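Local atomic coordinates of lysozyme inhibitor LprI-like N-terminal domain-containing protein (Burkholderia thailandensis, PDB entry 6AR7), a protein that is of unknown function but probably acts outside the cytoplasm, perhaps as a lysozyme inhibitor. Residues A75-W86 against R124-Y135. Sequence-based numbering, arbitrary orientation. Where two conformers were deposited one is given.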
ATOM      1  N   ALA A  75       7.522 -20.253  -0.931  1.00 49.93           N
ATOM      2  CA  ALA A  75       6.962 -19.005  -0.437  1.00 48.59           C
ATOM      3  C   ALA A  75       8.036 -17.936  -0.303  1.00 54.06           C
ATOM      4  O   ALA A  75       7.774 -16.748  -0.551  1.00 53.72           O
ATOM      5  CB  ALA A  75       6.274 -19.240   0.900  1.00 54.05           C
ATOM      6  N   ARG A  76       9.252 -18.331   0.085  1.00 48.58           N
ATOM      7  CA  ARG A  76      10.318 -17.345   0.228  1.00 46.74           C
ATOM      8  C   ARG A  76      10.568 -16.626  -1.098  1.00 42.26           C
ATOM      9  O   ARG A  76      10.512 -15.391  -1.164  1.00 44.59           O
ATOM     10  CB  ARG A  76      11.600 -18.011   0.735  1.00 45.92           C
ATOM     11  CG  ARG A  76      12.730 -17.009   0.941  1.00 51.48           C
ATOM     12  CD  ARG A  76      14.052 -17.665   1.324  1.00 59.16           C
ATOM     13  NE  ARG A  76      14.660 -18.350   0.190  1.00 63.15           N
ATOM     14  CZ  ARG A  76      14.830 -19.665   0.106  1.00 67.77           C
ATOM     15  NH1 ARG A  76      14.459 -20.458   1.106  1.00 66.44           N
ATOM     16  NH2 ARG A  76      15.386 -20.186  -0.980  1.00 66.06           N
ATOM     17  N   ARG A  77      10.800 -17.391  -2.172  1.00 44.10           N
ATOM     18  CA  ARG A  77      11.022 -16.788  -3.483  1.00 49.61           C
ATOM     19  C   ARG A  77       9.811 -15.977  -3.926  1.00 49.22           C
ATOM     20  O   ARG A  77       9.962 -14.905  -4.524  1.00 47.67           O
ATOM     21  CB  ARG A  77      11.349 -17.865  -4.521  1.00 46.28           C
ATOM     22  CG  ARG A  77      12.706 -18.510  -4.312  1.00 49.22           C
ATOM     23  CD  ARG A  77      13.075 -19.441  -5.464  1.00 53.06           C
ATOM     24  NE  ARG A  77      12.350 -20.704  -5.396  1.00 53.45           N
ATOM     25  CZ  ARG A  77      12.771 -21.761  -4.709  1.00 60.95           C
ATOM     26  NH1 ARG A  77      13.912 -21.698  -4.034  1.00 57.39           N
ATOM     27  NH2 ARG A  77      12.053 -22.875  -4.696  1.00 65.25           N
ATOM     28  N   GLY A  78       8.604 -16.484  -3.650  1.00 44.93           N
ATOM     29  CA  GLY A  78       7.400 -15.736  -3.970  1.00 38.15           C
ATOM     30  C   GLY A  78       7.340 -14.394  -3.262  1.00 38.67           C
ATOM     31  O   GLY A  78       7.029 -13.369  -3.874  1.00 37.29           O
ATOM     32  N   TRP A  79       7.623 -14.380  -1.956  1.00 39.86           N
ATOM     33  CA  TRP A  79       7.589 -13.108  -1.229  1.00 36.83           C
ATOM     34  C   TRP A  79       8.725 -12.194  -1.665  1.00 37.56           C
ATOM     35  O   TRP A  79       8.548 -10.969  -1.738  1.00 40.12           O
ATOM     36  CB  TRP A  79       7.626 -13.345   0.283  1.00 33.74           C
ATOM     37  CG  TRP A  79       6.278 -13.697   0.817  1.00 41.11           C
ATOM     38  CD1 TRP A  79       5.789 -14.953   1.039  1.00 46.53           C
ATOM     39  CD2 TRP A  79       5.229 -12.788   1.186  1.00 41.58           C
ATOM     40  NE1 TRP A  79       4.500 -14.883   1.509  1.00 41.20           N
ATOM     41  CE2 TRP A  79       4.138 -13.565   1.620  1.00 38.44           C
ATOM     42  CE3 TRP A  79       5.106 -11.394   1.188  1.00 34.44           C
ATOM     43  CZ2 TRP A  79       2.940 -12.994   2.048  1.00 34.88           C
ATOM     44  CZ3 TRP A  79       3.919 -10.832   1.619  1.00 37.56           C
ATOM     45  CH2 TRP A  79       2.855 -11.630   2.048  1.00 37.10           C
ATOM     46  N   GLN A  80       9.898 -12.768  -1.958  1.00 37.76           N
ATOM     47  CA  GLN A  80      10.996 -11.954  -2.466  1.00 41.45           C
ATOM     48  C   GLN A  80      10.586 -11.261  -3.748  1.00 43.37           C
ATOM     49  O   GLN A  80      10.893 -10.081  -3.956  1.00 42.06           O
ATOM     50  CB  GLN A  80      12.242 -12.805  -2.696  1.00 42.16           C
ATOM     51  CG  GLN A  80      12.885 -13.264  -1.405  1.00 45.37           C
ATOM     52  CD  GLN A  80      14.081 -14.155  -1.655  1.00 50.40           C
ATOM     53  OE1 GLN A  80      14.076 -14.958  -2.585  1.00 50.43           O
ATOM     54  NE2 GLN A  80      15.098 -14.040  -0.810  1.00 47.27           N
ATOM     55  N   GLU A  81       9.877 -11.979  -4.612  1.00 42.91           N
ATOM     56  CA  GLU A  81       9.363 -11.368  -5.823  1.00 43.20           C
ATOM     57  C   GLU A  81       8.361 -10.267  -5.492  1.00 43.69           C
ATOM     58  O   GLU A  81       8.419  -9.171  -6.067  1.00 34.76           O
ATOM     59  CB  GLU A  81       8.710 -12.438  -6.700  1.00 45.46           C
ATOM     60  CG  GLU A  81       8.096 -11.888  -7.981  1.00 49.57           C
ATOM     61  CD  GLU A  81       9.104 -11.261  -8.924  1.00 49.36           C
ATOM     62  OE1 GLU A  81      10.300 -11.612  -8.865  1.00 53.94           O
ATOM     63  OE2 GLU A  81       8.697 -10.384  -9.708  1.00 46.44           O
ATOM     64  N   SER A  82       7.460 -10.525  -4.537  1.00 36.14           N
ATOM     65  CA  SER A  82       6.463  -9.519  -4.177  1.00 34.91           C
ATOM     66  C   SER A  82       7.125  -8.245  -3.657  1.00 37.39           C
ATOM     67  O   SER A  82       6.680  -7.132  -3.969  1.00 32.23           O
ATOM     68  CB  SER A  82       5.492 -10.088  -3.142  1.00 28.57           C
ATOM     69  OG  SER A  82       5.999  -9.954  -1.826  1.00 32.71           O
ATOM     70  N   GLN A  83       8.212  -8.388  -2.893  1.00 33.60           N
ATOM     71  CA  GLN A  83       8.865  -7.206  -2.333  1.00 33.52           C
ATOM     72  C   GLN A  83       9.576  -6.408  -3.415  1.00 32.65           C
ATOM     73  O   GLN A  83       9.547  -5.174  -3.405  1.00 35.49           O
ATOM     74  CB  GLN A  83       9.846  -7.607  -1.226  1.00 31.10           C
ATOM     75  CG  GLN A  83      10.494  -6.407  -0.490  1.00 30.10           C
ATOM     76  CD  GLN A  83       9.511  -5.618   0.367  1.00 34.48           C
ATOM     77  OE1 GLN A  83       8.321  -5.952   0.479  1.00 35.70           O
ATOM     78  NE2 GLN A  83      10.004  -4.544   0.964  1.00 35.06           N
ATOM     79  N   ARG A  84      10.219  -7.091  -4.362  1.00 34.39           N
ATOM     80  CA  ARG A  84      10.807  -6.377  -5.484  1.00 33.79           C
ATOM     81  C   ARG A  84       9.734  -5.579  -6.226  1.00 36.88           C
ATOM     82  O   ARG A  84       9.955  -4.424  -6.612  1.00 35.37           O
ATOM     83  CB  ARG A  84      11.484  -7.375  -6.425  1.00 35.61           C
ATOM     84  CG  ARG A  84      12.934  -7.753  -6.062  1.00 48.12           C
ATOM     85  CD  ARG A  84      13.602  -8.634  -7.146  1.00 49.34           C
ATOM     86  NE  ARG A  84      12.921  -9.913  -7.398  1.00 55.69           N
ATOM     87  CZ  ARG A  84      13.184 -11.062  -6.770  1.00 56.48           C
ATOM     88  NH1 ARG A  84      14.124 -11.119  -5.840  1.00 57.19           N
ATOM     89  NH2 ARG A  84      12.503 -12.163  -7.076  1.00 54.93           N
ATOM     90  N   ARG A  85       8.549  -6.174  -6.402  1.00 36.17           N
ATOM     91  CA  ARG A  85       7.461  -5.498  -7.101  1.00 33.38           C
ATOM     92  C   ARG A  85       6.876  -4.389  -6.249  1.00 34.59           C
ATOM     93  O   ARG A  85       6.489  -3.336  -6.769  1.00 31.17           O
ATOM     94  CB  ARG A  85       6.375  -6.498  -7.479  1.00 30.98           C
ATOM     95  CG  ARG A  85       6.821  -7.606  -8.441  1.00 34.82           C
ATOM     96  CD  ARG A  85       7.197  -7.054  -9.802  1.00 42.42           C
ATOM     97  NE  ARG A  85       7.470  -8.120 -10.765  1.00 54.35           N
ATOM     98  CZ  ARG A  85       7.714  -7.918 -12.059  1.00 60.01           C
ATOM     99  NH1 ARG A  85       7.713  -6.685 -12.550  1.00 55.79           N
ATOM    100  NH2 ARG A  85       7.955  -8.947 -12.865  1.00 63.18           N
ATOM    101  N   TRP A  86       6.812  -4.600  -4.935  1.00 28.67           N
ATOM    102  CA  TRP A  86       6.278  -3.561  -4.060  1.00 29.15           C
ATOM    103  C   TRP A  86       7.153  -2.316  -4.109  1.00 34.51           C
ATOM    104  O   TRP A  86       6.657  -1.183  -4.223  1.00 33.29           O
ATOM    105  CB  TRP A  86       6.176  -4.089  -2.638  1.00 23.82           C
ATOM    106  CG  TRP A  86       5.516  -3.133  -1.722  1.00 28.41           C
ATOM    107  CD1 TRP A  86       4.177  -2.863  -1.651  1.00 25.58           C
ATOM    108  CD2 TRP A  86       6.145  -2.313  -0.727  1.00 26.85           C
ATOM    109  NE1 TRP A  86       3.937  -1.933  -0.671  1.00 27.04           N
ATOM    110  CE2 TRP A  86       5.124  -1.572  -0.089  1.00 26.15           C
ATOM    111  CE3 TRP A  86       7.469  -2.135  -0.308  1.00 29.54           C
ATOM    112  CZ2 TRP A  86       5.384  -0.671   0.936  1.00 28.52           C
ATOM    113  CZ3 TRP A  86       7.730  -1.228   0.725  1.00 33.97           C
ATOM    114  CH2 TRP A  86       6.692  -0.512   1.335  1.00 26.92           C
ATOM    115  N   ARG A 124       1.972  -2.566   4.276  1.00 24.55           N
ATOM    116  CA  ARG A 124       2.940  -3.565   3.839  1.00 26.80           C
ATOM    117  C   ARG A 124       3.568  -4.268   5.035  1.00 33.84           C
ATOM    118  O   ARG A 124       3.742  -5.488   5.023  1.00 34.32           O
ATOM    119  CB  ARG A 124       4.003  -2.920   2.954  1.00 28.01           C
ATOM    120  CG  ARG A 124       5.015  -3.912   2.377  1.00 21.84           C
ATOM    121  CD  ARG A 124       4.346  -5.082   1.621  1.00 28.06           C
ATOM    122  NE  ARG A 124       5.361  -5.881   0.939  1.00 29.35           N
ATOM    123  CZ  ARG A 124       5.126  -7.023   0.306  1.00 33.55           C
ATOM    124  NH1 ARG A 124       3.892  -7.525   0.254  1.00 31.23           N
ATOM    125  NH2 ARG A 124       6.130  -7.668  -0.271  1.00 35.76           N
ATOM    126  N   ALA A 125       3.869  -3.520   6.098  1.00 29.88           N
ATOM    127  CA  ALA A 125       4.456  -4.121   7.293  1.00 29.81           C
ATOM    128  C   ALA A 125       3.544  -5.184   7.896  1.00 26.96           C
ATOM    129  O   ALA A 125       3.998  -6.273   8.261  1.00 29.86           O
ATOM    130  CB  ALA A 125       4.748  -3.031   8.333  1.00 25.44           C
ATOM    131  N   LEU A 126       2.250  -4.882   8.010  1.00 24.41           N
ATOM    132  CA  LEU A 126       1.322  -5.804   8.659  1.00 31.48           C
ATOM    133  C   LEU A 126       1.140  -7.083   7.848  1.00 30.92           C
ATOM    134  O   LEU A 126       0.978  -8.169   8.414  1.00 37.05           O
ATOM    135  CB  LEU A 126      -0.023  -5.121   8.877  1.00 31.86           C
ATOM    136  CG  LEU A 126      -0.022  -3.928   9.828  1.00 32.95           C
ATOM    137  CD1 LEU A 126      -1.386  -3.243   9.785  1.00 30.40           C
ATOM    138  CD2 LEU A 126       0.335  -4.394  11.244  1.00 33.73           C
ATOM    139  N   ALA A 127       1.136  -6.965   6.522  1.00 32.33           N
ATOM    140  CA  ALA A 127       1.030  -8.143   5.667  1.00 34.27           C
ATOM    141  C   ALA A 127       2.256  -9.032   5.805  1.00 34.33           C
ATOM    142  O   ALA A 127       2.130 -10.259   5.896  1.00 37.83           O
ATOM    143  CB  ALA A 127       0.842  -7.712   4.210  1.00 29.47           C
ATOM    144  N   LEU A 128       3.448  -8.431   5.801  1.00 32.45           N
ATOM    145  CA  LEU A 128       4.667  -9.208   5.975  1.00 33.44           C
ATOM    146  C   LEU A 128       4.684  -9.869   7.343  1.00 43.61           C
ATOM    147  O   LEU A 128       5.059 -11.045   7.471  1.00 41.37           O
ATOM    148  CB  LEU A 128       5.878  -8.297   5.787  1.00 33.03           C
ATOM    149  CG  LEU A 128       6.119  -7.857   4.342  1.00 33.33           C
ATOM    150  CD1 LEU A 128       7.073  -6.720   4.302  1.00 31.47           C
ATOM    151  CD2 LEU A 128       6.717  -9.030   3.567  1.00 35.62           C
ATOM    152  N   ARG A 129       4.251  -9.135   8.372  1.00 37.45           N
ATOM    153  CA  ARG A 129       4.201  -9.685   9.721  1.00 37.80           C
ATOM    154  C   ARG A 129       3.263 -10.870   9.787  1.00 37.77           C
ATOM    155  O   ARG A 129       3.587 -11.895  10.392  1.00 44.90           O
ATOM    156  CB  ARG A 129       3.733  -8.630  10.713  1.00 42.73           C
ATOM    157  CG  ARG A 129       4.742  -7.619  11.118  1.00 39.41           C
ATOM    158  CD  ARG A 129       4.046  -6.657  12.078  1.00 32.84           C
ATOM    159  NE  ARG A 129       4.945  -5.668  12.644  1.00 38.31           N
ATOM    160  CZ  ARG A 129       4.559  -4.755  13.527  1.00 37.09           C
ATOM    161  NH1 ARG A 129       3.297  -4.738  13.928  1.00 30.21           N
ATOM    162  NH2 ARG A 129       5.432  -3.898  14.033  1.00 33.48           N
ATOM    163  N   GLY A 130       2.070 -10.730   9.203  1.00 34.55           N
ATOM    164  CA  GLY A 130       1.117 -11.827   9.231  1.00 36.17           C
ATOM    165  C   GLY A 130       1.666 -13.089   8.590  1.00 40.70           C
ATOM    166  O   GLY A 130       1.496 -14.189   9.117  1.00 39.91           O
ATOM    167  N   ALA A 131       2.343 -12.944   7.454  1.00 34.72           N
ATOM    168  CA  ALA A 131       2.931 -14.106   6.799  1.00 45.35           C
ATOM    169  C   ALA A 131       4.045 -14.701   7.648  1.00 46.06           C
ATOM    170  O   ALA A 131       4.082 -15.912   7.873  1.00 50.71           O
ATOM    171  CB  ALA A 131       3.450 -13.734   5.408  1.00 38.71           C
ATOM    172  N   ALA A 132       4.981 -13.869   8.100  1.00 43.96           N
ATOM    173  CA  ALA A 132       6.100 -14.388   8.873  1.00 45.35           C
ATOM    174  C   ALA A 132       5.628 -15.075  10.145  1.00 53.32           C
ATOM    175  O   ALA A 132       6.209 -16.088  10.555  1.00 58.97           O
ATOM    176  CB  ALA A 132       7.073 -13.259   9.203  1.00 47.42           C
ATOM    177  N   ASP A 133       4.550 -14.573  10.758  1.00 47.24           N
ATOM    178  CA  ASP A 133       4.017 -15.234  11.947  1.00 53.84           C
ATOM    179  C   ASP A 133       3.394 -16.572  11.588  1.00 57.04           C
ATOM    180  O   ASP A 133       3.543 -17.556  12.320  1.00 57.87           O
ATOM    181  CB  ASP A 133       2.984 -14.347  12.641  1.00 58.77           C
ATOM    182  CG  ASP A 133       3.605 -13.125  13.287  1.00 62.17           C
ATOM    183  OD1 ASP A 133       4.849 -13.030  13.297  1.00 65.07           O
ATOM    184  OD2 ASP A 133       2.851 -12.252  13.765  1.00 64.05           O
ATOM    185  N   ARG A 134       2.704 -16.633  10.456  1.00 56.32           N
ATOM    186  CA  ARG A 134       2.056 -17.878  10.058  0.53 65.43           C
ATOM    187  C   ARG A 134       3.082 -18.934   9.657  1.00 66.34           C
ATOM    188  O   ARG A 134       2.918 -20.118   9.972  1.00 68.36           O
ATOM    189  CB  ARG A 134       1.077 -17.610   8.920  0.53 66.76           C
ATOM    190  CG  ARG A 134       0.104 -18.744   8.645  0.53 70.25           C
ATOM    191  CD  ARG A 134      -1.201 -18.217   8.066  0.53 71.67           C
ATOM    192  NE  ARG A 134      -1.214 -16.759   7.940  0.53 72.20           N
ATOM    193  CZ  ARG A 134      -0.889 -16.097   6.829  0.53 69.96           C
ATOM    194  NH1 ARG A 134      -0.928 -14.768   6.806  0.53 66.79           N
ATOM    195  NH2 ARG A 134      -0.508 -16.766   5.747  0.53 69.30           N
ATOM    196  N   TYR A 135       4.165 -18.525   8.987  1.00 59.91           N
ATOM    197  CA  TYR A 135       5.220 -19.477   8.638  1.00 60.75           C
ATOM    198  C   TYR A 135       6.032 -19.928   9.848  1.00 64.84           C
ATOM    199  O   TYR A 135       6.678 -20.978   9.785  1.00 69.54           O
ATOM    200  CB  TYR A 135       6.183 -18.872   7.608  1.00 53.24           C
ATOM    201  CG  TYR A 135       5.570 -18.529   6.271  1.00 51.80           C
ATOM    202  CD1 TYR A 135       4.478 -19.235   5.772  1.00 52.51           C
ATOM    203  CD2 TYR A 135       6.071 -17.484   5.515  1.00 49.25           C
ATOM    204  CE1 TYR A 135       3.917 -18.918   4.539  1.00 55.25           C
ATOM    205  CE2 TYR A 135       5.520 -17.153   4.292  1.00 54.91           C
ATOM    206  CZ  TYR A 135       4.442 -17.871   3.803  1.00 59.16           C
ATOM    207  OH  TYR A 135       3.898 -17.524   2.583  1.00 61.54           O
TER
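Arg124 reaches across from helix 107-136 and plants its guanidinium against helix 73-101, where Gln83 and Ser82 show how a buried guanidinium can be held through NE and NH2 by a side-chain amide and a hydroxyl. NE and NH2 of Arg124 both donate to Gln83 OE1, at 3.0 and 2.9 Å, the two planar groups lying almost in one plane. Arg124 NH2 also donates to Ser82 OG at 2.8 Å, an almost straight bond (167°) lying in the guanidinium plane. That hydroxyl is itself oriented by a second bond, from Ser82 OG to Trp79 O (2.7 Å), the carbonyl that also accepts the helical bond of Gln83 N. With CG anti to the backbone N (chi1 -176°) and a bend at chi2, the aliphatic part of Arg124 lies over a face of Trp86: Arg124 CG sits 3.5 Å from the centroid of the six-membered ring in a CH-pi contact, and the guanidinium adds an off-centre cation-pi interaction with the five-membered ring. Phe193 meets Trp86 edge-to-face.

Farther along, Trp79 is a knob among Ala127, Leu128, Ala131 and Tyr135. Trp79 NE1 donates to Tyr135 OH (2.9 Å), while Ala131 CB packs against Trp79 CZ2 at 3.5 Å and Leu128 CD2 touches CE3. Ala75 CB touches the hydroxyl end of Tyr135. Met197, from helix 180-197, borders Trp79, Ser82 and Arg124, tying this antiparallel pair into the helical bundle. The chemistry implies that the guanidinium, which meets no carboxylate of segment 75-86, is probably stabilised by the amide and hydroxyl oxygens and, weakly, by the Trp86 ring, with three hydrogen bonds fixing its rotation.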